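Local coordinates for protein predicted ATPase involved in replication control, Cdc46/Mcm family (Methanopyrus kandleri AV19, PDB 3F8T) that probably binds ATP and single-stranded DNA as a member of the MCM family of replicative helicases, at residues G294-A299 with G327-D332; W289-G294 with I334-R339; F230-K235 with G301-V306; V269-T274 with E310-P315; T277-V282 with E314-A319. The protein carries 2 engineered substitutions. All blocks are in the same frame, centred on the assembly; numbering follows the deposited sequence.

Interaction 1 of 5, residues G294-A299 with G327-D332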
# COMPACT_ATOMS: atom_id res chain seq x y z
N GLY A 294 -1.46 13.26 -2.28
CA GLY A 294 -0.39 13.63 -1.35
C GLY A 294 0.13 12.40 -0.63
O GLY A 294 -0.30 11.27 -0.89
N ALA A 295 1.06 12.63 0.30
CA ALA A 295 1.81 11.54 0.93
C ALA A 295 0.98 10.46 1.59
O ALA A 295 1.30 9.29 1.43
CB ALA A 295 2.82 12.12 1.94
N ALA A 296 -0.04 10.84 2.36
CA ALA A 296 -0.81 9.86 3.13
C ALA A 296 -1.56 8.89 2.20
O ALA A 296 -1.66 7.69 2.47
CB ALA A 296 -1.77 10.55 4.07
N VAL A 297 -2.07 9.44 1.10
CA VAL A 297 -2.74 8.67 0.04
C VAL A 297 -1.73 7.76 -0.69
O VAL A 297 -2.02 6.59 -0.94
CB VAL A 297 -3.48 9.63 -0.94
CG1 VAL A 297 -4.13 8.87 -2.09
CG2 VAL A 297 -4.56 10.40 -0.16
N LEU A 298 -0.55 8.27 -1.01
CA LEU A 298 0.45 7.43 -1.67
C LEU A 298 1.00 6.34 -0.74
O LEU A 298 1.56 5.34 -1.21
CB LEU A 298 1.60 8.28 -2.25
CG LEU A 298 1.20 9.23 -3.39
CD1 LEU A 298 2.40 10.11 -3.76
CD2 LEU A 298 0.72 8.43 -4.60
N ALA A 299 0.83 6.52 0.57
CA ALA A 299 1.29 5.53 1.57
C ALA A 299 0.19 4.53 1.94
O ALA A 299 0.38 3.68 2.81
CB ALA A 299 1.78 6.26 2.85
N GLY A 327 -8.41 6.12 8.37
CA GLY A 327 -7.74 5.60 7.17
C GLY A 327 -8.09 6.31 5.87
O GLY A 327 -8.01 5.71 4.77
N THR A 328 -8.48 7.58 5.99
CA THR A 328 -8.80 8.42 4.85
C THR A 328 -8.16 9.79 4.98
O THR A 328 -7.76 10.21 6.07
CB THR A 328 -10.34 8.63 4.71
OG1 THR A 328 -10.83 9.28 5.89
CG2 THR A 328 -11.06 7.30 4.55
N VAL A 329 -8.07 10.48 3.85
CA VAL A 329 -7.93 11.92 3.83
C VAL A 329 -9.11 12.43 3.01
O VAL A 329 -9.58 11.74 2.09
CB VAL A 329 -6.62 12.44 3.17
CG1 VAL A 329 -5.39 11.70 3.71
CG2 VAL A 329 -6.68 12.34 1.68
N THR A 330 -9.56 13.64 3.34
CA THR A 330 -10.67 14.26 2.63
C THR A 330 -10.20 15.62 2.14
O THR A 330 -9.59 16.40 2.89
CB THR A 330 -11.93 14.38 3.50
OG1 THR A 330 -12.24 13.10 4.07
CG2 THR A 330 -13.15 14.85 2.66
N VAL A 331 -10.43 15.87 0.86
CA VAL A 331 -10.18 17.16 0.26
C VAL A 331 -11.44 17.54 -0.52
O VAL A 331 -11.87 16.81 -1.41
CB VAL A 331 -8.90 17.13 -0.64
CG1 VAL A 331 -9.00 16.07 -1.72
CG2 VAL A 331 -8.61 18.49 -1.24
N ASP A 332 -12.06 18.66 -0.13
CA ASP A 332 -13.26 19.16 -0.83
C ASP A 332 -14.37 18.10 -0.98
O ASP A 332 -14.97 17.93 -2.06
CB ASP A 332 -12.86 19.76 -2.17
CG ASP A 332 -11.94 20.97 -2.01
OD1 ASP A 332 -12.08 21.70 -1.01
OD2 ASP A 332 -11.08 21.19 -2.89

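Interaction 2 of 5, residues W289-G294 with I334-R339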
# COMPACT_ATOMS: atom_id res chain seq x y z
N TRP A 289 -10.71 19.53 -14.10
CA TRP A 289 -10.26 19.26 -12.73
C TRP A 289 -9.11 18.25 -12.73
O TRP A 289 -9.06 17.37 -13.58
CB TRP A 289 -11.42 18.75 -11.87
CG TRP A 289 -12.11 17.56 -12.46
CD1 TRP A 289 -13.24 17.56 -13.24
CD2 TRP A 289 -11.72 16.18 -12.34
NE1 TRP A 289 -13.57 16.28 -13.61
CE2 TRP A 289 -12.65 15.41 -13.07
CE3 TRP A 289 -10.66 15.52 -11.68
CZ2 TRP A 289 -12.56 14.01 -13.17
CZ3 TRP A 289 -10.58 14.14 -11.77
CH2 TRP A 289 -11.52 13.40 -12.51
N ALA A 290 -8.19 18.41 -11.79
CA ALA A 290 -7.13 17.41 -11.58
C ALA A 290 -7.04 17.11 -10.09
O ALA A 290 -7.09 18.03 -9.28
CB ALA A 290 -5.81 17.91 -12.10
N LEU A 291 -6.92 15.83 -9.75
CA LEU A 291 -6.80 15.42 -8.36
C LEU A 291 -5.49 14.65 -8.18
O LEU A 291 -5.30 13.60 -8.80
CB LEU A 291 -7.99 14.55 -7.97
CG LEU A 291 -8.07 14.05 -6.52
CD1 LEU A 291 -8.22 15.22 -5.55
CD2 LEU A 291 -9.20 13.04 -6.35
N ARG A 292 -4.59 15.20 -7.35
CA ARG A 292 -3.25 14.65 -7.15
C ARG A 292 -3.06 14.16 -5.71
O ARG A 292 -3.33 14.89 -4.74
CB ARG A 292 -2.17 15.69 -7.51
CG ARG A 292 -0.77 15.28 -7.04
CD ARG A 292 0.38 15.94 -7.76
NE ARG A 292 1.58 15.12 -7.59
CZ ARG A 292 1.98 14.17 -8.43
NH1 ARG A 292 1.32 13.92 -9.56
NH2 ARG A 292 3.08 13.47 -8.15
N ALA A 293 -2.60 12.91 -5.57
CA ALA A 293 -2.41 12.29 -4.27
C ALA A 293 -1.24 12.95 -3.55
O ALA A 293 -0.18 13.12 -4.14
CB ALA A 293 -2.13 10.82 -4.44
N GLY A 294 -1.46 13.26 -2.28
CA GLY A 294 -0.39 13.63 -1.35
C GLY A 294 0.13 12.40 -0.63
O GLY A 294 -0.30 11.27 -0.89
N ILE A 334 -14.11 15.00 -1.11
CA ILE A 334 -13.64 13.76 -1.74
C ILE A 334 -12.82 12.98 -0.71
O ILE A 334 -11.76 13.45 -0.29
CB ILE A 334 -12.77 14.01 -2.98
CG1 ILE A 334 -13.57 14.70 -4.09
CG2 ILE A 334 -12.21 12.66 -3.51
CD1 ILE A 334 -12.73 15.59 -4.98
N ALA A 335 -13.32 11.81 -0.31
CA ALA A 335 -12.60 10.93 0.60
C ALA A 335 -11.70 10.00 -0.20
O ALA A 335 -12.19 9.33 -1.13
CB ALA A 335 -13.60 10.13 1.45
N LEU A 336 -10.40 9.96 0.12
CA LEU A 336 -9.44 9.04 -0.53
C LEU A 336 -8.86 8.05 0.49
O LEU A 336 -8.72 8.40 1.65
CB LEU A 336 -8.29 9.82 -1.17
CG LEU A 336 -8.69 10.92 -2.17
CD1 LEU A 336 -7.50 11.77 -2.54
CD2 LEU A 336 -9.31 10.28 -3.41
N ASN A 337 -8.56 6.83 0.06
CA ASN A 337 -7.99 5.84 0.98
C ASN A 337 -6.59 6.29 1.37
O ASN A 337 -5.78 6.66 0.51
CB ASN A 337 -7.87 4.45 0.35
CG ASN A 337 -9.20 3.70 0.29
OD1 ASN A 337 -9.48 3.05 -0.72
ND2 ASN A 337 -9.99 3.75 1.35
N ALA A 338 -6.33 6.26 2.66
CA ALA A 338 -5.04 6.59 3.22
C ALA A 338 -4.83 5.70 4.43
O ALA A 338 -4.73 6.17 5.57
CB ALA A 338 -4.99 8.06 3.61
N ARG A 339 -4.78 4.39 4.16
CA ARG A 339 -4.76 3.38 5.21
C ARG A 339 -3.31 3.10 5.54
O ARG A 339 -2.79 2.02 5.25
CB ARG A 339 -5.49 2.11 4.75
CG ARG A 339 -7.00 2.36 4.54
CD ARG A 339 -7.66 1.29 3.63
NE ARG A 339 -7.11 1.27 2.27
CZ ARG A 339 -7.55 0.48 1.29
NH1 ARG A 339 -8.58 -0.35 1.50
NH2 ARG A 339 -6.98 0.53 0.09

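Interaction 3 of 5, residues F230-K235 with G301-V306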
# COMPACT_ATOMS: atom_id res chain seq x y z
N PHE A 230 4.09 -5.18 10.72
CA PHE A 230 3.14 -6.29 10.65
C PHE A 230 1.68 -5.89 10.93
O PHE A 230 0.78 -6.75 10.97
CB PHE A 230 3.61 -7.43 11.54
CG PHE A 230 4.71 -8.25 10.91
CD1 PHE A 230 6.05 -7.88 11.04
CD2 PHE A 230 4.40 -9.38 10.16
CE1 PHE A 230 7.06 -8.62 10.43
CE2 PHE A 230 5.40 -10.14 9.55
CZ PHE A 230 6.73 -9.76 9.69
N SER A 231 1.45 -4.59 11.10
CA SER A 231 0.08 -4.09 11.25
C SER A 231 -0.43 -3.42 9.97
O SER A 231 -1.54 -2.89 9.94
CB SER A 231 -0.00 -3.10 12.41
OG SER A 231 0.47 -1.83 12.00
N CYS A 232 0.39 -3.42 8.92
CA CYS A 232 0.06 -2.76 7.67
C CYS A 232 -1.02 -3.50 6.87
O CYS A 232 -0.72 -4.22 5.92
CB CYS A 232 1.32 -2.58 6.81
SG CYS A 232 2.38 -1.26 7.40
N VAL A 233 -2.28 -3.35 7.26
CA VAL A 233 -3.38 -4.03 6.56
C VAL A 233 -4.52 -3.06 6.31
O VAL A 233 -4.58 -2.01 6.94
CB VAL A 233 -3.88 -5.30 7.33
CG1 VAL A 233 -2.74 -6.28 7.65
CG2 VAL A 233 -4.59 -4.93 8.58
N GLY A 234 -5.41 -3.40 5.38
CA GLY A 234 -6.54 -2.54 5.00
C GLY A 234 -7.56 -2.29 6.11
O GLY A 234 -8.05 -1.16 6.27
N LYS A 235 -7.86 -3.34 6.87
CA LYS A 235 -8.81 -3.27 7.99
C LYS A 235 -8.43 -2.15 8.96
O LYS A 235 -7.39 -2.18 9.62
CB LYS A 235 -8.90 -4.64 8.70
CG LYS A 235 -10.01 -4.76 9.75
CD LYS A 235 -10.09 -6.20 10.29
CE LYS A 235 -10.81 -6.28 11.65
NZ LYS A 235 -10.47 -7.55 12.39
N GLY A 301 -1.85 1.53 2.61
CA GLY A 301 -1.45 0.14 2.78
C GLY A 301 -0.03 -0.07 3.28
O GLY A 301 0.46 -1.20 3.35
N GLY A 302 0.66 1.02 3.60
CA GLY A 302 2.04 0.91 4.05
C GLY A 302 2.36 1.89 5.17
O GLY A 302 1.48 2.23 5.99
N ILE A 303 3.62 2.32 5.21
CA ILE A 303 4.09 3.19 6.29
C ILE A 303 4.14 4.63 5.79
O ILE A 303 4.74 4.91 4.76
CB ILE A 303 5.50 2.78 6.77
CG1 ILE A 303 5.51 1.33 7.32
CG2 ILE A 303 6.07 3.81 7.77
CD1 ILE A 303 4.94 1.19 8.74
N LEU A 304 3.53 5.53 6.55
CA LEU A 304 3.78 6.95 6.34
C LEU A 304 4.79 7.44 7.38
O LEU A 304 4.47 7.57 8.57
CB LEU A 304 2.48 7.77 6.39
CG LEU A 304 2.69 9.29 6.28
CD1 LEU A 304 3.06 9.70 4.87
CD2 LEU A 304 1.44 10.01 6.77
N ALA A 305 6.01 7.71 6.92
CA ALA A 305 7.06 8.19 7.83
C ALA A 305 7.00 9.70 7.90
O ALA A 305 7.26 10.39 6.90
CB ALA A 305 8.44 7.70 7.38
N VAL A 306 6.65 10.22 9.07
CA VAL A 306 6.41 11.66 9.25
C VAL A 306 7.50 12.20 10.16
O VAL A 306 7.38 12.12 11.38
CB VAL A 306 5.02 11.96 9.84
CG1 VAL A 306 4.82 13.48 9.96
CG2 VAL A 306 3.92 11.38 8.95
O HOH W 1 -1.18 -3.41 3.19

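Interaction 4 of 5, residues V269-T274 with E310-P315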
# COMPACT_ATOMS: atom_id res chain seq x y z
N VAL A 269 8.13 11.82 4.56
CA VAL A 269 8.08 13.27 4.52
C VAL A 269 8.75 13.90 5.74
O VAL A 269 8.68 13.38 6.87
CB VAL A 269 6.63 13.85 4.39
CG1 VAL A 269 5.98 13.44 3.06
CG2 VAL A 269 5.73 13.46 5.59
N ASP A 270 9.39 15.03 5.50
CA ASP A 270 9.77 15.94 6.57
C ASP A 270 8.57 16.87 6.68
O ASP A 270 8.32 17.65 5.76
CB ASP A 270 11.03 16.71 6.16
CG ASP A 270 11.47 17.74 7.18
OD1 ASP A 270 10.68 18.19 8.03
OD2 ASP A 270 12.65 18.12 7.11
N LEU A 271 7.81 16.79 7.78
CA LEU A 271 6.58 17.58 7.91
C LEU A 271 6.82 19.09 7.72
O LEU A 271 5.95 19.81 7.18
CB LEU A 271 5.85 17.30 9.24
CG LEU A 271 4.39 17.77 9.27
CD1 LEU A 271 3.51 16.98 8.27
CD2 LEU A 271 3.81 17.63 10.66
N ARG A 272 7.99 19.56 8.13
CA ARG A 272 8.35 20.97 7.96
C ARG A 272 8.41 21.40 6.48
O ARG A 272 8.21 22.58 6.19
CB ARG A 272 9.69 21.26 8.64
CG ARG A 272 9.68 20.94 10.14
CD ARG A 272 11.08 20.91 10.73
NE ARG A 272 12.02 20.13 9.90
CZ ARG A 272 13.32 20.00 10.18
NH1 ARG A 272 13.83 20.58 11.26
NH2 ARG A 272 14.11 19.30 9.36
N ARG A 273 8.69 20.45 5.58
CA ARG A 273 8.79 20.74 4.15
C ARG A 273 7.53 20.32 3.37
O ARG A 273 7.53 20.30 2.14
CB ARG A 273 9.99 20.03 3.54
CG ARG A 273 11.34 20.39 4.17
CD ARG A 273 12.42 19.51 3.58
NE ARG A 273 13.77 19.85 4.03
CZ ARG A 273 14.54 20.79 3.49
NH1 ARG A 273 14.11 21.54 2.48
NH2 ARG A 273 15.77 20.99 3.97
N THR A 274 6.46 20.01 4.10
CA THR A 274 5.27 19.44 3.49
C THR A 274 4.08 20.37 3.67
O THR A 274 3.64 20.61 4.80
CB THR A 274 4.97 18.04 4.08
OG1 THR A 274 6.15 17.24 4.00
CG2 THR A 274 3.85 17.33 3.33
N GLU A 310 7.64 18.06 15.48
CA GLU A 310 7.60 19.19 16.42
C GLU A 310 6.92 20.40 15.82
O GLU A 310 7.22 20.78 14.68
CB GLU A 310 9.01 19.56 16.93
CG GLU A 310 10.00 19.99 15.84
CD GLU A 310 10.85 18.85 15.30
OE1 GLU A 310 10.57 17.66 15.59
OE2 GLU A 310 11.84 19.15 14.60
N GLY A 311 5.98 20.98 16.57
CA GLY A 311 5.25 22.18 16.15
C GLY A 311 4.36 21.96 14.94
O GLY A 311 4.07 22.90 14.19
N ALA A 312 3.95 20.71 14.73
CA ALA A 312 3.06 20.37 13.62
C ALA A 312 1.85 21.31 13.60
O ALA A 312 1.12 21.37 14.59
CB ALA A 312 2.59 18.93 13.76
N PRO A 313 1.64 22.05 12.50
CA PRO A 313 0.49 22.97 12.47
C PRO A 313 -0.83 22.23 12.57
O PRO A 313 -0.95 21.08 12.16
CB PRO A 313 0.62 23.67 11.10
CG PRO A 313 2.05 23.49 10.72
CD PRO A 313 2.40 22.12 11.24
N GLU A 314 -1.83 22.91 13.12
CA GLU A 314 -3.13 22.31 13.35
C GLU A 314 -3.77 21.60 12.14
O GLU A 314 -4.25 20.46 12.29
CB GLU A 314 -4.08 23.37 13.94
CG GLU A 314 -5.15 22.81 14.79
CD GLU A 314 -5.86 23.88 15.61
OE1 GLU A 314 -5.95 25.05 15.16
OE2 GLU A 314 -6.35 23.54 16.71
N PRO A 315 -3.81 22.25 10.95
CA PRO A 315 -4.37 21.58 9.78
C PRO A 315 -3.68 20.24 9.44
O PRO A 315 -4.36 19.28 9.09
CB PRO A 315 -4.16 22.60 8.66
CG PRO A 315 -4.24 23.94 9.40
CD PRO A 315 -3.42 23.64 10.62
O HOH W 2 12.56 21.51 13.70

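Interaction 5 of 5, residues T277-V282 with E314-A319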
# COMPACT_ATOMS: atom_id res chain seq x y z
N THR A 277 -1.54 20.18 1.34
CA THR A 277 -1.97 19.43 0.17
C THR A 277 -0.88 18.47 -0.36
O THR A 277 -1.20 17.57 -1.13
CB THR A 277 -2.56 20.35 -0.93
OG1 THR A 277 -1.61 21.35 -1.29
CG2 THR A 277 -3.81 21.04 -0.41
N ASP A 278 0.38 18.65 0.06
CA ASP A 278 1.43 17.66 -0.19
C ASP A 278 1.21 16.42 0.71
O ASP A 278 1.74 15.33 0.43
CB ASP A 278 2.86 18.18 0.14
CG ASP A 278 3.33 19.37 -0.71
OD1 ASP A 278 3.03 19.46 -1.92
OD2 ASP A 278 4.09 20.20 -0.14
N LEU A 279 0.49 16.61 1.81
CA LEU A 279 0.24 15.54 2.78
C LEU A 279 -1.06 14.79 2.50
O LEU A 279 -1.14 13.57 2.70
CB LEU A 279 0.23 16.10 4.22
CG LEU A 279 -0.09 15.16 5.39
CD1 LEU A 279 0.96 14.02 5.50
CD2 LEU A 279 -0.19 15.96 6.68
N THR A 280 -2.09 15.50 2.06
CA THR A 280 -3.39 14.90 1.83
C THR A 280 -3.60 14.67 0.33
O THR A 280 -3.32 13.58 -0.19
CB THR A 280 -4.52 15.77 2.45
OG1 THR A 280 -4.44 17.10 1.94
CG2 THR A 280 -4.36 15.85 3.96
N ALA A 281 -4.06 15.70 -0.37
CA ALA A 281 -4.31 15.66 -1.79
C ALA A 281 -4.61 17.08 -2.23
O ALA A 281 -4.94 17.92 -1.40
CB ALA A 281 -5.51 14.74 -2.10
N VAL A 282 -4.46 17.37 -3.52
CA VAL A 282 -4.85 18.68 -4.06
C VAL A 282 -5.89 18.50 -5.18
O VAL A 282 -5.74 17.62 -6.04
CB VAL A 282 -3.62 19.52 -4.52
CG1 VAL A 282 -2.96 18.93 -5.73
CG2 VAL A 282 -4.02 20.97 -4.80
N GLU A 314 -1.83 22.91 13.12
CA GLU A 314 -3.13 22.31 13.35
C GLU A 314 -3.77 21.60 12.14
O GLU A 314 -4.25 20.46 12.29
CB GLU A 314 -4.08 23.37 13.94
CG GLU A 314 -5.15 22.81 14.79
CD GLU A 314 -5.86 23.88 15.61
OE1 GLU A 314 -5.95 25.05 15.16
OE2 GLU A 314 -6.35 23.54 16.71
N PRO A 315 -3.81 22.25 10.95
CA PRO A 315 -4.37 21.58 9.78
C PRO A 315 -3.68 20.24 9.44
O PRO A 315 -4.36 19.28 9.09
CB PRO A 315 -4.16 22.60 8.66
CG PRO A 315 -4.24 23.94 9.40
CD PRO A 315 -3.42 23.64 10.62
N HIS A 316 -2.35 20.21 9.56
CA HIS A 316 -1.56 18.98 9.43
C HIS A 316 -1.92 17.92 10.48
O HIS A 316 -2.04 16.75 10.15
CB HIS A 316 -0.07 19.28 9.52
CG HIS A 316 0.45 20.10 8.37
ND1 HIS A 316 0.06 21.41 8.16
CD2 HIS A 316 1.31 19.80 7.37
CE1 HIS A 316 0.68 21.88 7.09
NE2 HIS A 316 1.44 20.92 6.59
N ARG A 317 -2.09 18.34 11.74
CA ARG A 317 -2.53 17.42 12.79
C ARG A 317 -3.92 16.82 12.53
O ARG A 317 -4.12 15.61 12.70
CB ARG A 317 -2.45 18.07 14.17
CG ARG A 317 -1.06 18.56 14.47
CD ARG A 317 -0.89 18.97 15.94
NE ARG A 317 -2.00 19.76 16.47
CZ ARG A 317 -1.96 21.07 16.67
NH1 ARG A 317 -0.88 21.78 16.36
NH2 ARG A 317 -3.02 21.68 17.19
N TRP A 318 -4.87 17.66 12.12
CA TRP A 318 -6.19 17.17 11.72
C TRP A 318 -6.12 16.12 10.61
O TRP A 318 -6.79 15.10 10.68
CB TRP A 318 -7.09 18.30 11.27
CG TRP A 318 -7.43 19.29 12.34
CD1 TRP A 318 -7.41 19.09 13.69
CD2 TRP A 318 -7.88 20.63 12.13
NE1 TRP A 318 -7.81 20.24 14.34
CE2 TRP A 318 -8.10 21.20 13.41
CE3 TRP A 318 -8.11 21.41 10.99
CZ2 TRP A 318 -8.55 22.52 13.57
CZ3 TRP A 318 -8.55 22.72 11.15
CH2 TRP A 318 -8.76 23.26 12.44
N ALA A 319 -5.31 16.39 9.58
CA ALA A 319 -5.14 15.45 8.47
C ALA A 319 -4.58 14.15 8.98
O ALA A 319 -5.09 13.06 8.64
CB ALA A 319 -4.21 16.04 7.39

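Interaction 1 of 5, residues G294-A299 with G327-D332
V297 and A296, on the short helix 295-298, pack against V329 of strand 328-331. The paired strands 328-331 and 334-337 probably correspond to the pre-sensor 1 hairpin of MCM proteins, and helix 295-298 appears to follow the hairpin inserted into helix 2 of the AAA+ module, so the contact seats one insertion against the root of the other.

All direct contact is apolar and runs through methyl groups. V329 points at the helix and divides its two branches. With chi1 -48°, V329 CG1 lies anti to the carbonyl carbon and comes within 3.8 Å of A296 CB, which leaves CG2, between the backbone N and the carbonyl carbon, to meet V297. The side chains of V297 and V329 cross at about a right angle. T280 and A338 also touch V329, making this a buried junction.

No hydrogen bond crosses between the segments; their polar groups pair within the helix turn or with neighbours outside. The turn is held by the bond from L298 N to G294 O (3.0 Å), G294 being the N-cap residue. V329 pairs through its backbone with L336. T328 and T330 direct their hydroxyls to E322 OE2, on the preceding helix 314-326.

V297 CG2 to V329 CG2 measures 3.4 Å, closer than usual for two methyl carbons, while V329 CG1 stays 4.2 Å from that same V297 CG2.

Interaction 2 of 5, residues W289-G294 with I334-R339
L291 meets I334 and L336 with no flat group between them; the planar side chains of the two segments lie beyond this contact. On one face of the R339 guanidinium sits CG of the N337 amide, 3.6 Å above the plane and offset toward the rim, and R339 NE is salt-bridged to D300. The W289 indole takes no part: it gives its NE1 to the hydrogen bond with A131 O and packs against V128.

The working contact is made by methyl groups. L291 projects from strand 289-293 toward the opposing hairpin and does all its touching with CD2. L336 reaches to meet it tip to tip, CD2 lying 4.0 Å from L291 CD2. I334 instead passes alongside L291 in the opposite direction, its CG2 4.2 Å from the same L291 CD2; chi1 of -64° sets this branch anti to the backbone N of I334. The strands themselves stay well apart, with the CA atoms of L291 and I334 at 9.7 Å. L283 of the neighbouring strand 281-285 touches both L291 and I334, and V297 packs on L336.

Two beta hairpins are joined here, probably the equivalents of the helix-2 insert and the pre-sensor 1 hairpin of MCM proteins. Direct contact between the segments is purely apolar, with L291 and L336 buried and I334 nearer the surface. No polar pair sets the register; the contact rests on three branched aliphatic side chains meeting through methyls.

Interaction 3 of 5, residues F230-K235 with G301-V306
C232, at the centre of an inverse gamma turn, packs on G301, G302 and I303, where the chain enters the strand that probably carries the Walker B motif of this AAA+ module. The bond from V233 N to S231 O that closes the turn is weak.

The thiol side chain carries the direct contact. Because SG stands anti to the carbonyl carbon (chi1 -75°), it projects toward the other segment. There it lies 3.8 Å from I303 CD1, with I303 CG1 only slightly farther off at 4.1 Å. SG also rests against the G302 backbone, 3.9 Å from G302 C, and C232 CB approaches G301 O at 3.8 Å. G301 turns the chain with a positive phi (83°).

No hydrogen bond joins the segments directly. Instead one water donates to two backbone acceptors, C232 O at 2.9 Å and G301 O at 2.8 Å, linking carbonyls that could not bond to each other.

Around this buried joint, the loop following helix 219-229 continues toward strand 242-245. F230 plugs between helices 396-409 and 449-465, touching Y402, L403 and A461. I303 also packs on L259 of helix 248-261, while the backbones of G302 and L304 pair with A341 of strand 341-346, the next strand of the parallel sheet.

Interaction 4 of 5, residues V269-T274 with E310-P315
L271 and A312 form the close-packed half of this contact, R272 and E310 its looser, outer half. In the buried part L271, with CG anti to the backbone N (chi1 -163°), lays CD2 on A312 CB at 3.6 Å and also nears A312 CA. L309 and L279 touch the same leucine. This ties the 3-10 turn just after the outermost strand 266-270 to the loop ahead of helix 314-326, where P313 is the N-cap residue.

Farther out, the R272 guanidinium and E310 carboxylate are turned 74° apart, and R272 NH1 stays 4.1 Å from E310 OE2. That oxygen lies well out of the guanidinium plane, so no N-H points at it. A water fills the role instead, accepting from R272 NH1 at 2.9 Å and donating to E310 OE2 at 2.6 Å.

NE and NH2 of R272 are taken up within its own segment. They grip D270 side-on, NE to OD1 at 3.0 Å and NH2 to OD2 at 2.9 Å, the latter nearly straight (168°) and in the guanidinium plane. E310 OE1 is likewise engaged, by the backbone N of N347.

Chemically, the contact combines an apolar touch with a water-mediated pairing of opposite charges. Since D270, at the guanidinium edge, fixes the arginine's orientation, attraction between R272 and E310 is probably modest, and the water carries their hydrogen bonding.

Interaction 5 of 5, residues T277-V282 with E314-A319
L279 and T280, where helix 276-279 runs out into strand 281-285, make the contact with helix 314-326. Before them, D278 OD2 is hydrogen-bonded back to E275 N, just before the helix.

L279 comes first. Extended away from its backbone N (chi1 177°), it heads toward the longer helix and uses one methyl, CD2, for all its touches: 4.0 Å to H316 O, 4.2 Å to H316 CD2 and 4.1 Å to A319 CB. The methyl thus settles beside one face of the helix, between residues three apart. It meets the H316 ring obliquely; the ring is fixed from beyond by the bond between H316 NE2 and T274 O.

T280 is next, the first residue to leave helical geometry. Its methyl is turned to the partner, CG2 lying 3.4 Å from A319 CB, a tight fit. Its hydroxyl oxygen, OG1, is hydrogen-bonded to L276 O, so the polar end serves the helix just completed.

Past this point A281 and V282 continue into the hairpin: V282 pairs with R292, and A281 packs on V331. A short helix that breaks into a beta hairpin and resumes after it, here as helix 295-298, matches the layout of the helix-2 insert of MCM AAA+ domains; the contact packs the end of the short helix on the helix that follows the probable Walker B strand.

From the N terminus, interaction 3 comes first: 230-235 closes a long loop onto 301-306 and crosses all the others along the chain. Next, 269-274 (interaction 4) and 277-282 (interaction 5) end on the loop before helix 314-326 and on its first turns, sharing E314 and P315. Interaction 2 then joins 289-294 to 334-339, with interaction 1 nested inside its loop; the two share G294 and both cross interactions 4 and 5. Strands 303-307 and 266-270, neighbours in the parallel sheet, link interactions 3 and 4. Backbone pairing between T280 and G294 connects interactions 5, 1 and 2, so the parallel core, helix 314-326 and both hairpin insertions are joined within one domain.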